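Local structure of extracellular ligand-binding receptor (Rhodopseudomonas palustris, 4F06) at residues 9-14 against 61-66; 154-159 against 171-176. The protein probably serves as the solute-binding component of an ABC transporter, capturing p-hydroxybenzoate and perhaps related lignin-derived aromatic acids for uptake. All coordinates share one frame; numbering follows the deposited sequence. Where two conformers were deposited one is given.

Contact 1. Residues 9-14 against 61-66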
ATOM      1  N   GLY A   9     -10.920 -11.321  11.227  1.00  7.44           N
ATOM      2  CA  GLY A   9     -11.598 -11.272   9.910  1.00  7.76           C
ATOM      3  C   GLY A   9     -10.811 -10.398   8.958  1.00  6.79           C
ATOM      4  O   GLY A   9     -10.566  -9.229   9.233  1.00  9.23           O
ATOM      5  N   VAL A  10     -10.368 -10.993   7.838  1.00  6.72           N
ATOM      6  CA  VAL A  10      -9.561 -10.290   6.853  1.00  6.44           C
ATOM      7  C   VAL A  10     -10.412 -10.035   5.630  1.00  6.99           C
ATOM      8  O   VAL A  10     -10.907 -10.996   4.999  1.00  8.63           O
ATOM      9  CB  VAL A  10      -8.342 -11.143   6.457  1.00  6.94           C
ATOM     10  CG1 VAL A  10      -7.501 -10.385   5.436  1.00  9.63           C
ATOM     11  CG2 VAL A  10      -7.471 -11.497   7.678  1.00  8.66           C
ATOM     12  N   ILE A  11     -10.588  -8.769   5.281  1.00  6.45           N
ATOM     13  CA  ILE A  11     -11.347  -8.428   4.068  1.00  6.18           C
ATOM     14  C   ILE A  11     -10.309  -7.998   3.030  1.00  6.65           C
ATOM     15  O   ILE A  11      -9.467  -7.133   3.279  1.00  7.57           O
ATOM     16  CB  ILE A  11     -12.335  -7.271   4.368  1.00  7.90           C
ATOM     17  CG1 ILE A  11     -13.406  -7.735   5.389  1.00  7.87           C
ATOM     18  CG2 ILE A  11     -12.965  -6.759   3.038  1.00  8.95           C
ATOM     19  CD1 ILE A  11     -14.200  -6.586   5.967  1.00  9.31           C
ATOM     20  N   GLY A  12     -10.358  -8.605   1.845  1.00  6.69           N
ATOM     21  CA  GLY A  12      -9.400  -8.232   0.787  1.00  7.35           C
ATOM     22  C   GLY A  12      -9.923  -8.633  -0.541  1.00  6.93           C
ATOM     23  O   GLY A  12     -10.970  -9.283  -0.624  1.00  8.31           O
ATOM     24  N   THR A  13      -9.207  -8.250  -1.587  1.00  7.01           N
ATOM     25  CA  THR A  13      -9.632  -8.576  -2.946  1.00  6.88           C
ATOM     26  C   THR A  13      -9.163  -9.993  -3.252  1.00  6.74           C
ATOM     27  O   THR A  13      -8.056 -10.215  -3.736  1.00  7.84           O
ATOM     28  CB  THR A  13      -9.088  -7.526  -3.943  1.00  6.66           C
ATOM     29  OG1 THR A  13      -7.679  -7.364  -3.720  1.00  7.78           O
ATOM     30  CG2 THR A  13      -9.766  -6.197  -3.745  1.00  8.67           C
HETATM   31  N   MSE A  14     -10.009 -10.968  -2.908  1.00  7.24           N
HETATM   32  CA  MSE A  14      -9.632 -12.385  -2.981  1.00  9.78           C
HETATM   33  C   MSE A  14      -9.887 -13.000  -4.339  1.00 10.19           C
HETATM   34  O   MSE A  14      -9.386 -14.085  -4.632  1.00 13.92           O
HETATM   35  CB  MSE A  14     -10.363 -13.220  -1.932  1.00 10.82           C
HETATM   36  CG  MSE A  14     -10.258 -12.690  -0.489  1.00 10.70           C
HETATM   37 SE   MSE A  14      -8.474 -12.260   0.199  0.75 13.75          SE
HETATM   38  CE  MSE A  14      -7.792 -13.960   0.218  1.00 14.98           C
ATOM     39  N   LYS A  61     -18.935  -3.046   4.246  1.00  7.28           N
ATOM     40  CA  LYS A  61     -19.617  -2.869   5.517  1.00  7.47           C
ATOM     41  C   LYS A  61     -20.327  -4.160   5.945  1.00  7.47           C
ATOM     42  O   LYS A  61     -20.216  -4.611   7.084  1.00  8.47           O
ATOM     43  CB  LYS A  61     -20.588  -1.685   5.443  1.00  9.84           C
ATOM     44  CG  LYS A  61     -21.222  -1.331   6.772  1.00 15.55           C
ATOM     45  CD  LYS A  61     -22.193  -0.158   6.627  1.00 19.75           C
ATOM     46  CE  LYS A  61     -22.859   0.173   7.943  1.00 31.55           C
ATOM     47  NZ  LYS A  61     -23.878   1.238   7.741  1.00 44.45           N
ATOM     48  N   ALA A  62     -21.058  -4.775   4.993  1.00  7.14           N
ATOM     49  CA  ALA A  62     -21.797  -5.989   5.300  1.00  7.37           C
ATOM     50  C   ALA A  62     -20.843  -7.129   5.644  1.00  7.43           C
ATOM     51  O   ALA A  62     -21.124  -7.913   6.551  1.00  8.22           O
ATOM     52  CB  ALA A  62     -22.714  -6.351   4.143  1.00  9.91           C
ATOM     53  N   LEU A  63     -19.712  -7.245   4.941  1.00  7.09           N
ATOM     54  CA  LEU A  63     -18.769  -8.316   5.276  1.00  7.30           C
ATOM     55  C   LEU A  63     -18.233  -8.116   6.689  1.00  6.88           C
ATOM     56  O   LEU A  63     -18.102  -9.094   7.435  1.00  7.54           O
ATOM     57  CB  LEU A  63     -17.593  -8.300   4.295  1.00  7.94           C
ATOM     58  CG  LEU A  63     -17.892  -8.725   2.845  1.00  8.80           C
ATOM     59  CD1 LEU A  63     -16.648  -8.452   2.003  1.00 11.06           C
ATOM     60  CD2 LEU A  63     -18.356 -10.159   2.747  1.00 10.83           C
ATOM     61  N   ALA A  64     -17.901  -6.876   7.035  1.00  6.42           N
ATOM     62  CA  ALA A  64     -17.392  -6.619   8.390  1.00  7.16           C
ATOM     63  C   ALA A  64     -18.423  -6.975   9.458  1.00  7.31           C
ATOM     64  O   ALA A  64     -18.084  -7.571  10.486  1.00  7.85           O
ATOM     65  CB  ALA A  64     -16.951  -5.170   8.475  1.00  8.05           C
ATOM     66  N   GLN A  65     -19.674  -6.568   9.207  1.00  7.64           N
ATOM     67  CA  GLN A  65     -20.724  -6.864  10.185  1.00  8.59           C
ATOM     68  C   GLN A  65     -20.937  -8.375  10.308  1.00  8.18           C
ATOM     69  O   GLN A  65     -21.132  -8.858  11.421  1.00  9.52           O
ATOM     70  CB  GLN A  65     -22.027  -6.161   9.795  1.00  9.66           C
ATOM     71  CG  GLN A  65     -21.889  -4.669   9.970  1.00 11.02           C
ATOM     72  CD  GLN A  65     -23.052  -3.870   9.456  1.00 14.45           C
ATOM     73  OE1 GLN A  65     -23.754  -4.296   8.523  1.00 19.80           O
ATOM     74  NE2 GLN A  65     -23.286  -2.704  10.087  1.00 20.91           N
ATOM     75  N   GLU A  66     -20.903  -9.129   9.201  1.00  8.20           N
ATOM     76  CA  GLU A  66     -21.036 -10.585   9.303  1.00  8.62           C
ATOM     77  C   GLU A  66     -19.873 -11.183  10.090  1.00  8.15           C
ATOM     78  O   GLU A  66     -20.038 -12.122  10.884  1.00  9.82           O
ATOM     79  CB  GLU A  66     -21.103 -11.217   7.897  1.00 13.14           C
ATOM     80  CG  GLU A  66     -21.251 -12.748   7.909  1.00 17.65           C
ATOM     81  CD  GLU A  66     -19.959 -13.662   7.832  1.00 23.05           C
ATOM     82  OE1 GLU A  66     -18.796 -13.267   7.616  1.00 25.23           O
ATOM     83  OE2 GLU A  66     -20.090 -14.906   7.958  1.00 34.75           O
TER
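Ile-11 reaches from a strand of the parallel core of one periplasmic-binding-protein lobe to Leu-63 and Ala-64 on helix 57-69, a small, apolar side-chain example of a helix packed against a Rossmann-like sheet. The two branches of the isoleucine divide the work. CG2 of Ile-11 lies anti to the backbone N and beside the carbonyl carbon, where it faces Leu-63 CD1 at 4.2 Å. The longer branch leaves beside the backbone N (chi1 -65°) and runs on nearly extended, carrying CD1 to the helix. There Ile-11 CD1 meets Leu-63 CB at 4.2 Å and, slightly nearer, Ala-64 CB at 4.0 Å. Leu-63 crosses the isoleucine obliquely, touching one branch with CD1 and the other with CB. The CA atoms nearest each other across the contact are those of Ile-11 and Leu-63, 7.5 Å apart. Ser-60 and Leu-67 extend the helix surface around Ile-11, whose backbone is hydrogen-bonded to Ala-77 of the neighbouring strand. The closest approach across the two segments is that of Ile-11 CD1, 3.9 Å from the backbone N of Ala-64.

Contact 2. Residues 154-159 against 171-176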
ATOM      1  N   ASP A 154      -5.251  12.636  -2.763  1.00  7.37           N
ATOM      2  CA  ASP A 154      -4.158  12.874  -1.818  1.00  7.18           C
ATOM      3  C   ASP A 154      -2.818  12.980  -2.583  1.00  6.90           C
ATOM      4  O   ASP A 154      -2.011  13.858  -2.325  1.00  7.48           O
ATOM      5  CB  ASP A 154      -4.003  11.726  -0.834  1.00  8.12           C
ATOM      6  CG  ASP A 154      -4.864  11.803   0.410  1.00  8.97           C
ATOM      7  OD1 ASP A 154      -5.722  12.663   0.574  1.00 11.77           O
ATOM      8  OD2 ASP A 154      -4.702  10.857   1.213  1.00 10.29           O
ATOM      9  N   ALA A 155      -2.560  12.061  -3.503  1.00  6.62           N
ATOM     10  CA  ALA A 155      -1.277  12.056  -4.238  1.00  6.93           C
ATOM     11  C   ALA A 155      -1.115  13.343  -5.043  1.00  6.94           C
ATOM     12  O   ALA A 155      -0.033  13.944  -5.069  1.00  7.13           O
ATOM     13  CB  ALA A 155      -1.166  10.853  -5.183  1.00  7.51           C
ATOM     14  N   GLU A 156      -2.189  13.774  -5.735  1.00  6.95           N
ATOM     15  CA  GLU A 156      -2.118  15.015  -6.487  1.00  7.33           C
ATOM     16  C   GLU A 156      -1.783  16.193  -5.567  1.00  6.94           C
ATOM     17  O   GLU A 156      -0.929  17.027  -5.910  1.00  8.43           O
ATOM     18  CB  GLU A 156      -3.446  15.238  -7.220  1.00  7.85           C
ATOM     19  CG  GLU A 156      -3.507  16.587  -7.930  1.00 10.03           C
ATOM     20  CD  GLU A 156      -4.842  16.839  -8.592  1.00 11.57           C
ATOM     21  OE1 GLU A 156      -5.741  16.033  -8.495  1.00 12.81           O
ATOM     22  OE2 GLU A 156      -4.996  17.937  -9.176  1.00 15.11           O
ATOM     23  N   THR A 157      -2.490  16.311  -4.446  1.00  7.19           N
ATOM     24  CA  THR A 157      -2.302  17.440  -3.507  1.00  8.06           C
ATOM     25  C   THR A 157      -0.875  17.413  -2.962  1.00  8.09           C
ATOM     26  O   THR A 157      -0.174  18.437  -2.955  1.00  9.36           O
ATOM     27  CB  THR A 157      -3.322  17.319  -2.374  1.00  9.46           C
ATOM     28  OG1 THR A 157      -4.631  17.373  -2.951  1.00 12.34           O
ATOM     29  CG2 THR A 157      -3.116  18.455  -1.397  1.00 11.13           C
ATOM     30  N   ALA A 158      -0.410  16.220  -2.560  1.00  7.23           N
ATOM     31  CA  ALA A 158       0.935  16.103  -1.998  1.00  7.62           C
ATOM     32  C   ALA A 158       1.997  16.484  -3.020  1.00  7.88           C
ATOM     33  O   ALA A 158       2.985  17.193  -2.714  1.00  8.80           O
ATOM     34  CB  ALA A 158       1.170  14.668  -1.536  1.00  7.92           C
ATOM     35  N   PHE A 159       1.843  16.001  -4.264  1.00  7.22           N
ATOM     36  CA  PHE A 159       2.854  16.302  -5.274  1.00  7.76           C
ATOM     37  C   PHE A 159       2.846  17.797  -5.624  1.00  8.01           C
ATOM     38  O   PHE A 159       3.919  18.422  -5.691  1.00  8.58           O
ATOM     39  CB  PHE A 159       2.654  15.461  -6.557  1.00  7.05           C
ATOM     40  CG  PHE A 159       3.848  15.517  -7.445  1.00  7.91           C
ATOM     41  CD1 PHE A 159       4.034  16.563  -8.347  1.00  8.33           C
ATOM     42  CD2 PHE A 159       4.832  14.545  -7.342  1.00  8.73           C
ATOM     43  CE1 PHE A 159       5.179  16.634  -9.144  1.00  8.88           C
ATOM     44  CE2 PHE A 159       5.962  14.579  -8.156  1.00  8.78           C
ATOM     45  CZ  PHE A 159       6.149  15.642  -9.040  1.00  8.52           C
ATOM     46  N   VAL A 171       1.948  21.597 -14.892  1.00 11.95           N
ATOM     47  CA  VAL A 171       1.365  22.191 -16.077  1.00 13.75           C
ATOM     48  C   VAL A 171       0.064  21.542 -16.469  1.00 13.42           C
ATOM     49  O   VAL A 171      -0.655  22.066 -17.302  1.00 17.66           O
ATOM     50  CB  VAL A 171       2.337  22.223 -17.278  1.00 13.57           C
ATOM     51  CG1 VAL A 171       3.493  23.159 -16.946  1.00 16.83           C
ATOM     52  CG2 VAL A 171       2.763  20.818 -17.667  1.00 15.08           C
ATOM     53  N   GLU A 172      -0.250  20.401 -15.874  1.00 12.20           N
ATOM     54  CA  GLU A 172      -1.476  19.665 -16.192  1.00 13.41           C
ATOM     55  C   GLU A 172      -1.787  18.763 -15.001  1.00 12.49           C
ATOM     56  O   GLU A 172      -0.860  18.218 -14.378  1.00 10.49           O
ATOM     57  CB  GLU A 172      -1.260  18.791 -17.431  1.00 16.09           C
ATOM     58  CG  GLU A 172      -2.585  18.244 -17.962  1.00 18.75           C
ATOM     59  CD  GLU A 172      -2.410  17.344 -19.148  1.00 23.64           C
ATOM     60  OE1 GLU A 172      -1.267  16.873 -19.362  1.00 29.21           O
ATOM     61  OE2 GLU A 172      -3.433  17.089 -19.835  1.00 29.25           O
ATOM     62  N   ALA A 173      -3.062  18.623 -14.657  1.00 13.38           N
ATOM     63  CA  ALA A 173      -3.444  17.705 -13.599  1.00 11.23           C
ATOM     64  C   ALA A 173      -4.738  17.053 -14.048  1.00 13.41           C
ATOM     65  O   ALA A 173      -5.761  17.758 -14.204  1.00 17.85           O
ATOM     66  CB  ALA A 173      -3.637  18.433 -12.269  1.00 15.27           C
ATOM     67  N   VAL A 174      -4.703  15.735 -14.234  0.50 10.83           N
ATOM     68  CA  VAL A 174      -5.824  14.980 -14.772  0.50 10.63           C
ATOM     69  C   VAL A 174      -6.294  13.992 -13.704  0.50  9.36           C
ATOM     70  O   VAL A 174      -5.476  13.228 -13.178  0.50 10.35           O
ATOM     71  CB  VAL A 174      -5.410  14.230 -16.053  0.50 12.57           C
ATOM     72  CG1 VAL A 174      -6.558  13.409 -16.602  0.50 16.53           C
ATOM     73  CG2 VAL A 174      -4.905  15.229 -17.096  0.50 16.29           C
ATOM     74  N   ARG A 175      -7.583  14.021 -13.353  1.00 10.54           N
ATOM     75  CA  ARG A 175      -8.157  13.013 -12.487  1.00  9.36           C
ATOM     76  C   ARG A 175      -8.919  12.035 -13.361  1.00  9.59           C
ATOM     77  O   ARG A 175      -9.924  12.404 -13.991  1.00 14.17           O
ATOM     78  CB  ARG A 175      -9.075  13.668 -11.451  1.00 11.88           C
ATOM     79  CG  ARG A 175      -8.320  14.546 -10.463  1.00 12.12           C
ATOM     80  CD  ARG A 175      -9.283  15.176  -9.458  1.00 15.51           C
ATOM     81  NE  ARG A 175      -8.584  15.994  -8.461  1.00 14.48           N
ATOM     82  CZ  ARG A 175      -9.179  16.593  -7.440  1.00 15.02           C
ATOM     83  NH1 ARG A 175     -10.499  16.498  -7.269  1.00 18.47           N
ATOM     84  NH2 ARG A 175      -8.445  17.307  -6.612  1.00 17.86           N
HETATM   85  N   MSE A 176      -8.408  10.813 -13.438  1.00  9.15           N
HETATM   86  CA  MSE A 176      -8.893   9.805 -14.397  1.00  9.76           C
HETATM   87  C   MSE A 176      -9.930   8.913 -13.728  1.00  9.56           C
HETATM   88  O   MSE A 176      -9.651   8.340 -12.693  1.00 10.72           O
HETATM   89  CB  MSE A 176      -7.730   8.917 -14.850  1.00  9.73           C
HETATM   90  CG  MSE A 176      -6.575   9.683 -15.540  1.00 10.27           C
HETATM   91 SE   MSE A 176      -5.067   8.552 -15.947  0.75 11.65          SE
HETATM   92  CE  MSE A 176      -4.451   8.225 -14.137  1.00 10.12           C
TER
HETATM   93  O   HOH W   1      -5.713  17.550  -5.626  1.00 25.27           O
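Glu-156 sets CG anti to its backbone N (chi1 175°) and continues straight through CD, while Arg-175 places CG beside its own backbone N and stays extended to NE, and the two side chains cross at about a right angle. They join the helix and the second strand of a beta-alpha-beta unit, built from strand 141-147, helix 150-165 and strand 169-176. The CB of Arg-175 does not aim at the helix, and it is the length of the chain that brings the guanidinium over to the glutamate.

The link is a salt bridge made through a single oxygen. Arg-175 NE donates to Glu-156 OE1 at 2.8 Å, with an almost straight N-H...O angle of 168°. The bond enters on the syn side of the carboxylate, somewhat out of its plane, whereas OE1 sits at the edge of the guanidinium and close to that group's plane. With the two planes 85° apart, the pair cannot form the flat, two-pronged arrangement in which both oxygens face the arginine; Arg-175 NH2 is 3.5 Å from Glu-156 OE1. Glu-156 OE2 rests against Ala-173 CB at 3.4 Å and forms a salt bridge with Lys-160 NZ one helical turn on. Two positive partners would probably help to keep the buried glutamate ionised.

A water adds a second route between helix and strand. It accepts from Arg-175 NH2 at 2.9 Å and donates to Thr-157, whose hydroxyl is also hydrogen-bonded to the backbone oxygen of Ile-153. Arg-175 NH2 is thus tied to the helix through the water, which lies 2.9 Å from Thr-157 OG1.

In the fold
Contacts 1 and 2 follow one another along the chain, the first closing before the second opens, and their centres lie 30 Å apart with about 17 Å between nearest atoms. They share no helix, strand or sheet. Contact 1 joins helix 57-69 to strand 5-12 of the six-stranded sheet; contact 2 joins helix 150-165 to strand 169-176 of the other sheet. Both illustrate how a helix is fastened to a sheet, once by apolar side chains and once largely by charge and water. They lie in different lobes, which together line a p-hydroxybenzoic acid pocket, as expected of a periplasmic binding protein; the side chains of Ile-11 and Glu-156 are about 12 and 13 Å from a bound p-hydroxybenzoic acid, not necessarily the same molecule.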